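Local coordinates for protein CD160 antigen (Homo sapiens, PDB 6NGG) that acts as an immunoglobulin-domain receptor on natural killer and T cells, binding MHC class I molecules and TNFRSF14 (HVEM) to deliver stimulatory or inhibitory signals, at residues T5-Q10 and N16-V21; V32-K37 and C43-S48. The protein carries 1 engineered substitution. All blocks are in the same frame, centred on the assembly; numbering follows the deposited sequence.

Contact 1. Residues T5-Q10 and N16-V21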
ATOM      1  N   THR A   5      -4.693   2.033  -6.326  1.00 14.17           N
ATOM      2  CA  THR A   5      -4.484   0.824  -7.050  1.00 15.36           C
ATOM      3  C   THR A   5      -3.435  -0.008  -6.332  1.00 14.06           C
ATOM      4  O   THR A   5      -2.577   0.538  -5.597  1.00 14.62           O
ATOM      5  CB  THR A   5      -4.053   1.081  -8.497  1.00 15.84           C
ATOM      6  OG1 THR A   5      -2.860   1.854  -8.538  1.00 14.18           O
ATOM      7  CG2 THR A   5      -5.138   1.799  -9.214  1.00 15.84           C
ATOM      8  N   SER A   6      -3.504  -1.298  -6.544  1.00 13.46           N
ATOM      9  CA  SER A   6      -2.635  -2.263  -5.856  1.00 16.24           C
ATOM     10  C   SER A   6      -1.857  -3.096  -6.845  1.00 16.80           C
ATOM     11  O   SER A   6      -2.362  -3.453  -7.901  1.00 16.89           O
ATOM     12  CB  SER A   6      -3.450  -3.183  -5.031  1.00 16.52           C
ATOM     13  OG  SER A   6      -4.061  -2.405  -4.061  1.00 20.14           O
ATOM     14  N   SER A   7      -0.600  -3.328  -6.541  1.00 16.88           N
ATOM     15  CA  SER A   7       0.224  -4.157  -7.381  1.00 14.95           C
ATOM     16  C   SER A   7       1.354  -4.847  -6.605  1.00 15.42           C
ATOM     17  O   SER A   7       1.529  -4.659  -5.382  1.00 14.70           O
ATOM     18  CB  SER A   7       0.785  -3.303  -8.528  1.00 15.22           C
ATOM     19  OG  SER A   7       1.589  -2.261  -8.039  1.00 16.82           O
ATOM     20  N   ALA A   8       2.125  -5.670  -7.313  1.00 13.57           N
ATOM     21  CA  ALA A   8       3.193  -6.446  -6.675  1.00 14.43           C
ATOM     22  C   ALA A   8       4.274  -6.736  -7.694  1.00 14.44           C
ATOM     23  O   ALA A   8       3.954  -6.805  -8.862  1.00 16.00           O
ATOM     24  CB  ALA A   8       2.598  -7.710  -6.133  1.00 13.71           C
ATOM     25  N   SER A   9       5.552  -6.747  -7.273  1.00 14.31           N
ATOM     26  CA  SER A   9       6.679  -7.115  -8.083  1.00 14.69           C
ATOM     27  C   SER A   9       7.565  -8.034  -7.207  1.00 16.78           C
ATOM     28  O   SER A   9       7.432  -8.040  -5.971  1.00 17.60           O
ATOM     29  CB  SER A   9       7.465  -5.859  -8.573  1.00 15.12           C
ATOM     30  OG  SER A   9       8.153  -5.250  -7.485  1.00 17.05           O
ATOM     31  N   GLN A  10       8.371  -8.876  -7.839  1.00 17.05           N
ATOM     32  CA  GLN A  10       9.216  -9.786  -7.076  1.00 18.86           C
ATOM     33  C   GLN A  10      10.493 -10.074  -7.881  1.00 20.62           C
ATOM     34  O   GLN A  10      10.528  -9.907  -9.112  1.00 17.54           O
ATOM     35  CB  GLN A  10       8.497 -11.071  -6.732  1.00 20.32           C
ATOM     36  CG  GLN A  10       8.144 -11.955  -7.865  1.00 22.45           C
ATOM     37  CD  GLN A  10       9.277 -12.796  -8.444  1.00 27.37           C
ATOM     38  OE1 GLN A  10      10.235 -13.168  -7.762  1.00 27.71           O
ATOM     39  NE2 GLN A  10       9.146 -13.130  -9.723  1.00 27.38           N
ATOM     40  N   ASN A  16       7.610  -7.372  -3.323  1.00 15.67           N
ATOM     41  CA  ASN A  16       7.242  -6.002  -3.002  1.00 17.19           C
ATOM     42  C   ASN A  16       5.733  -5.773  -3.169  1.00 15.17           C
ATOM     43  O   ASN A  16       5.200  -6.066  -4.257  1.00 14.18           O
ATOM     44  CB  ASN A  16       8.007  -5.071  -3.947  1.00 18.46           C
ATOM     45  CG  ASN A  16       9.484  -5.340  -3.970  1.00 20.31           C
ATOM     46  OD1 ASN A  16      10.143  -5.251  -2.958  1.00 24.34           O
ATOM     47  ND2 ASN A  16      10.011  -5.713  -5.164  1.00 17.26           N
ATOM     48  N   LEU A  17       5.058  -5.239  -2.172  1.00 15.23           N
ATOM     49  CA  LEU A  17       3.615  -4.985  -2.244  1.00 15.27           C
ATOM     50  C   LEU A  17       3.476  -3.487  -2.407  1.00 16.63           C
ATOM     51  O   LEU A  17       4.049  -2.713  -1.617  1.00 17.07           O
ATOM     52  CB  LEU A  17       2.897  -5.474  -1.000  1.00 16.56           C
ATOM     53  CG  LEU A  17       2.986  -6.981  -0.710  1.00 17.37           C
ATOM     54  CD1 LEU A  17       2.186  -7.375   0.543  1.00 18.20           C
ATOM     55  CD2 LEU A  17       2.627  -7.841  -1.900  1.00 14.63           C
ATOM     56  N   ILE A  18       2.766  -3.063  -3.440  1.00 16.84           N
ATOM     57  CA  ILE A  18       2.737  -1.660  -3.883  1.00 16.89           C
ATOM     58  C   ILE A  18       1.311  -1.066  -3.874  1.00 17.45           C
ATOM     59  O   ILE A  18       0.388  -1.564  -4.501  1.00 17.32           O
ATOM     60  CB  ILE A  18       3.399  -1.517  -5.251  1.00 18.88           C
ATOM     61  CG1 ILE A  18       4.809  -2.217  -5.259  1.00 20.64           C
ATOM     62  CG2 ILE A  18       3.468  -0.074  -5.694  1.00 17.25           C
ATOM     63  CD1 ILE A  18       5.358  -2.568  -6.617  1.00 22.75           C
ATOM     64  N   CYS A  19       1.161   0.036  -3.170  1.00 15.27           N
ATOM     65  CA  CYS A  19      -0.073   0.808  -3.127  1.00 16.47           C
ATOM     66  C   CYS A  19       0.151   2.189  -3.812  1.00 16.74           C
ATOM     67  O   CYS A  19       1.149   2.826  -3.518  1.00 14.82           O
ATOM     68  CB  CYS A  19      -0.415   1.080  -1.714  1.00 20.34           C
ATOM     69  SG  CYS A  19      -0.645  -0.328  -0.604  1.00 22.91           S
ATOM     70  N   THR A  20      -0.782   2.606  -4.680  1.00 13.99           N
ATOM     71  CA  THR A  20      -0.650   3.821  -5.480  1.00 15.20           C
ATOM     72  C   THR A  20      -1.929   4.592  -5.403  1.00 13.25           C
ATOM     73  O   THR A  20      -3.019   4.070  -5.739  1.00 15.66           O
ATOM     74  CB  THR A  20      -0.311   3.519  -6.929  1.00 14.07           C
ATOM     75  OG1 THR A  20       0.746   2.632  -6.937  1.00 17.26           O
ATOM     76  CG2 THR A  20       0.102   4.765  -7.669  1.00 14.32           C
ATOM     77  N   VAL A  21      -1.829   5.744  -4.803  1.00 13.57           N
ATOM     78  CA  VAL A  21      -2.902   6.709  -4.807  1.00 15.19           C
ATOM     79  C   VAL A  21      -2.763   7.618  -6.011  1.00 14.76           C
ATOM     80  O   VAL A  21      -1.740   8.189  -6.221  1.00 14.05           O
ATOM     81  CB  VAL A  21      -2.863   7.592  -3.526  1.00 16.10           C
ATOM     82  CG1 VAL A  21      -3.965   8.624  -3.554  1.00 15.66           C
ATOM     83  CG2 VAL A  21      -2.911   6.747  -2.270  1.00 16.89           C
TER
HETATM   84  O   HOH W   1       0.156   0.081  -7.155  1.00 19.33           O

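Contact 2. Residues V32-K37 and C43-S48. Engineered in segment 32-37: M33 (natural residue Val).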
ATOM      1  N   VAL A  32      -2.190  10.259   4.296  1.00 15.88           N
ATOM      2  CA  VAL A  32      -1.313   9.150   4.650  1.00 13.73           C
ATOM      3  C   VAL A  32      -1.807   7.890   3.959  1.00 14.25           C
ATOM      4  O   VAL A  32      -3.005   7.635   3.865  1.00 13.77           O
ATOM      5  CB  VAL A  32      -1.224   8.968   6.187  1.00 14.94           C
ATOM      6  CG1 VAL A  32      -2.597   8.684   6.803  1.00 16.22           C
ATOM      7  CG2 VAL A  32      -0.236   7.896   6.581  1.00 14.23           C
ATOM      8  N   MET A  33      -0.844   7.124   3.454  1.00 13.45           N
ATOM      9  CA  MET A  33      -1.054   5.831   2.817  1.00 13.01           C
ATOM     10  C   MET A  33      -0.609   4.770   3.795  1.00 12.43           C
ATOM     11  O   MET A  33       0.335   4.953   4.536  1.00 12.13           O
ATOM     12  CB  MET A  33      -0.208   5.693   1.545  1.00 12.99           C
ATOM     13  CG  MET A  33      -0.537   6.716   0.416  1.00 13.89           C
ATOM     14  SD  MET A  33       0.623   6.637  -1.071  1.00  9.27           S
ATOM     15  CE  MET A  33       2.124   7.334  -0.433  1.00 13.68           C
ATOM     16  N   PHE A  34      -1.271   3.631   3.761  1.00 13.20           N
ATOM     17  CA  PHE A  34      -0.906   2.504   4.627  1.00 13.77           C
ATOM     18  C   PHE A  34      -1.443   1.168   4.099  1.00 12.81           C
ATOM     19  O   PHE A  34      -2.317   1.100   3.311  1.00 11.44           O
ATOM     20  CB  PHE A  34      -1.338   2.797   6.090  1.00 14.08           C
ATOM     21  CG  PHE A  34      -2.809   3.253   6.253  1.00 13.65           C
ATOM     22  CD1 PHE A  34      -3.181   4.581   6.058  1.00 14.75           C
ATOM     23  CD2 PHE A  34      -3.783   2.346   6.635  1.00 15.76           C
ATOM     24  CE1 PHE A  34      -4.480   4.983   6.195  1.00 15.31           C
ATOM     25  CE2 PHE A  34      -5.098   2.743   6.793  1.00 16.47           C
ATOM     26  CZ  PHE A  34      -5.448   4.064   6.532  1.00 15.68           C
ATOM     27  N   LEU A  35      -0.821   0.109   4.539  1.00 13.51           N
ATOM     28  CA  LEU A  35      -1.124  -1.212   4.067  1.00 13.59           C
ATOM     29  C   LEU A  35      -1.421  -2.004   5.306  1.00 14.12           C
ATOM     30  O   LEU A  35      -0.602  -2.026   6.239  1.00 12.35           O
ATOM     31  CB  LEU A  35       0.149  -1.784   3.375  1.00 12.92           C
ATOM     32  CG  LEU A  35       0.057  -3.311   3.054  1.00 13.85           C
ATOM     33  CD1 LEU A  35      -0.926  -3.546   1.908  1.00 13.69           C
ATOM     34  CD2 LEU A  35       1.333  -3.900   2.707  1.00 12.65           C
ATOM     35  N   CYS A  36      -2.571  -2.674   5.296  1.00 16.14           N
ATOM     36  CA  CYS A  36      -2.977  -3.545   6.416  1.00 16.66           C
ATOM     37  C   CYS A  36      -3.117  -5.013   5.991  1.00 15.44           C
ATOM     38  O   CYS A  36      -3.346  -5.307   4.803  1.00 15.43           O
ATOM     39  CB  CYS A  36      -4.326  -3.047   6.957  1.00 19.82           C
ATOM     40  SG  CYS A  36      -4.299  -1.443   7.787  1.00 21.55           S
ATOM     41  N   LYS A  37      -2.917  -5.907   6.965  1.00 14.71           N
ATOM     42  CA  LYS A  37      -3.004  -7.344   6.814  1.00 16.28           C
ATOM     43  C   LYS A  37      -4.042  -7.905   7.763  1.00 16.17           C
ATOM     44  O   LYS A  37      -3.887  -7.785   8.962  1.00 17.81           O
ATOM     45  CB  LYS A  37      -1.672  -7.991   7.055  1.00 16.11           C
ATOM     46  CG  LYS A  37      -1.648  -9.482   6.822  1.00 16.36           C
ATOM     47  CD  LYS A  37      -0.249 -10.044   7.080  1.00 16.24           C
ATOM     48  CE  LYS A  37      -0.280 -11.534   6.847  1.00 17.12           C
ATOM     49  NZ  LYS A  37      -1.153 -12.225   7.826  1.00 16.10           N
ATOM     50  N   CYS A  43      -8.551  -1.055  10.010  1.00 24.62           N
ATOM     51  CA  CYS A  43      -7.339  -0.745   9.271  1.00 23.82           C
ATOM     52  C   CYS A  43      -7.100   0.737   9.461  1.00 24.19           C
ATOM     53  O   CYS A  43      -7.956   1.543   9.128  1.00 26.51           O
ATOM     54  CB  CYS A  43      -7.455  -1.065   7.788  1.00 25.02           C
ATOM     55  SG  CYS A  43      -5.937  -0.626   6.830  1.00 31.71           S
ATOM     56  N   SER A  44      -5.942   1.079   9.985  1.00 22.33           N
ATOM     57  CA  SER A  44      -5.525   2.456  10.186  1.00 22.59           C
ATOM     58  C   SER A  44      -4.028   2.526  10.111  1.00 20.17           C
ATOM     59  O   SER A  44      -3.337   1.489  10.163  1.00 18.50           O
ATOM     60  CB  SER A  44      -5.976   2.947  11.564  1.00 26.16           C
ATOM     61  OG  SER A  44      -5.389   2.172  12.550  1.00 25.22           O
ATOM     62  N   PRO A  45      -3.488   3.733  10.161  1.00 20.91           N
ATOM     63  CA  PRO A  45      -2.042   3.791  10.267  1.00 21.14           C
ATOM     64  C   PRO A  45      -1.495   3.057  11.516  1.00 20.76           C
ATOM     65  O   PRO A  45      -0.511   2.334  11.416  1.00 19.86           O
ATOM     66  CB  PRO A  45      -1.758   5.306  10.243  1.00 20.98           C
ATOM     67  CG  PRO A  45      -2.800   5.785   9.358  1.00 21.49           C
ATOM     68  CD  PRO A  45      -4.040   5.048   9.796  1.00 22.06           C
ATOM     69  N   GLU A  46      -2.210   3.103  12.619  1.00 21.86           N
ATOM     70  CA  GLU A  46      -1.737   2.436  13.850  1.00 22.64           C
ATOM     71  C   GLU A  46      -1.769   0.901  13.759  1.00 22.06           C
ATOM     72  O   GLU A  46      -1.018   0.223  14.463  1.00 19.28           O
ATOM     73  CB  GLU A  46      -2.630   2.825  15.049  1.00 28.86           C
ATOM     74  CG  GLU A  46      -2.539   4.272  15.510  1.00 34.49           C
ATOM     75  CD  GLU A  46      -2.998   5.317  14.469  1.00 40.94           C
ATOM     76  OE1 GLU A  46      -2.244   6.323  14.312  1.00 45.58           O
ATOM     77  OE2 GLU A  46      -4.077   5.155  13.810  1.00 37.85           O
ATOM     78  N   THR A  47      -2.667   0.343  12.952  1.00 17.96           N
ATOM     79  CA  THR A  47      -2.698  -1.122  12.765  1.00 18.86           C
ATOM     80  C   THR A  47      -2.000  -1.621  11.497  1.00 19.36           C
ATOM     81  O   THR A  47      -2.107  -2.810  11.173  1.00 20.37           O
ATOM     82  CB  THR A  47      -4.142  -1.647  12.813  1.00 18.09           C
ATOM     83  OG1 THR A  47      -4.936  -1.029  11.788  1.00 18.78           O
ATOM     84  CG2 THR A  47      -4.778  -1.350  14.159  1.00 18.30           C
ATOM     85  N   SER A  48      -1.277  -0.743  10.805  1.00 18.96           N
ATOM     86  CA  SER A  48      -0.710  -1.044   9.489  1.00 18.99           C
ATOM     87  C   SER A  48       0.624  -1.701   9.598  1.00 18.28           C
ATOM     88  O   SER A  48       1.364  -1.427  10.520  1.00 18.83           O
ATOM     89  CB  SER A  48      -0.512   0.256   8.648  1.00 18.73           C
ATOM     90  OG  SER A  48       0.530   1.104   9.188  1.00 18.77           O
TER
HETATM   91  O   HOH W   2      -1.880  -4.908   9.502  1.00 16.15           O

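Contact 1. Residues T5-Q10 and N16-V21
T5-Q10 and N16-V21 run antiparallel at 154°, their axes approaching to 4.7 Å, and belong to the arms of a beta hairpin, 3-11 at the edge and 14-22 in the middle of the three-stranded sheet of this immunoglobulin domain. T5/T20, S7/I18 and S9/N16 are the hydrogen-bonded pairs, each joined by two backbone bonds; S6/C19 and A8/L17 are the non-hydrogen-bonded pairs between them, where CA-H...O contacts such as A8 CA to N16 O, 3.2 Å, fill in. Toward the sandwich interior point S6, A8, L17 and C19; A8 CB lies 4.2 Å from L17 CD2, and C19 carries the disulfide to C87. The other face bears a largely polar row. There S7 OG sits 3.4 Å from I18 CB, while CD1 of I18 lies 4.0 Å from both S7 OG and S9 OG. At the T5/T20 pair, T5 OG1 comes to 3.4 Å from T20 CB and accepts a hydrogen bond from W22 NE1. Water 1 spans three residues, bonded to S7 OG and T20 OG1 and donating to I18 O. N16 turns CG beside its own backbone N (chi1 -52°), which brings the amide alongside S9, its ND2 toward the hydroxyl; its OD1 accepts from T73 OG1 and R14 NE. N16 ND2 donates to S9 OG at 3.0 Å, 161° at the hydrogen, the hydroxyl lying near the amide plane.

Contact 2. Residues V32-K37 and C43-S48
C36, next to last in strand 31-37, is joined to C43 by a disulfide, SG to SG 2.1 Å with chi3 88°, a second bridge of this immunoglobulin domain that ties the strand to the irregular segment following it. No direct hydrogen bond links V32-K37 to C43-S48. F34 centres the apolar packing. With chi1 at 50°, its CG sits in the cleft flanked by its own N and C, and the ring turns one face to the CD-CG edge of P45. P45 CD makes a CH-pi contact, 3.7 Å from the F34 ring centroid and 13° off the normal, while C43 SG meets the ring edge in a sulfur-aromatic contact, 3.5 Å from F34 CE2. The S44 backbone covers the same face as P45, its CA 3.4 Å from F34 CE2. V32 CG1 extends the apolar patch, 3.9 Å from P45 CG, and S48 CB packs 3.7 Å from F34 CB. Polar bonds within 43-48 hold its turn: P45 O accepts from both the backbone N and the OG of S48, the latter at 2.7 Å. T47 OG1 is hydrogen-bonded to the carbonyl of D42. Water 2 bridges the segments, accepting from K37 N and donating to T47 O at 2.7 Å.

In the fold
Contact 1 lies in one sheet of the immunoglobulin sandwich; contact 2 joins a strand of the facing sheet to the loop outside it, the two centres about 14 Å apart. Strands 14-22 and 31-37 follow each other in the chain, and side chains of one pack on those of the other across the core: V21 CG2 lies 3.6 Å from CG of M33, an engineered residue (Val naturally), and L17 CD1 4.2 Å from L35 CD2. L35 CD1 also comes within 4.1 Å of C19 SG, so the strand of contact 2 touches the C19-C87 disulfide. Residues alternate along 32-37: M33 and L35 face contact 1, whereas V32, F34 and C36 turn to 43-48, on the sheet's other side.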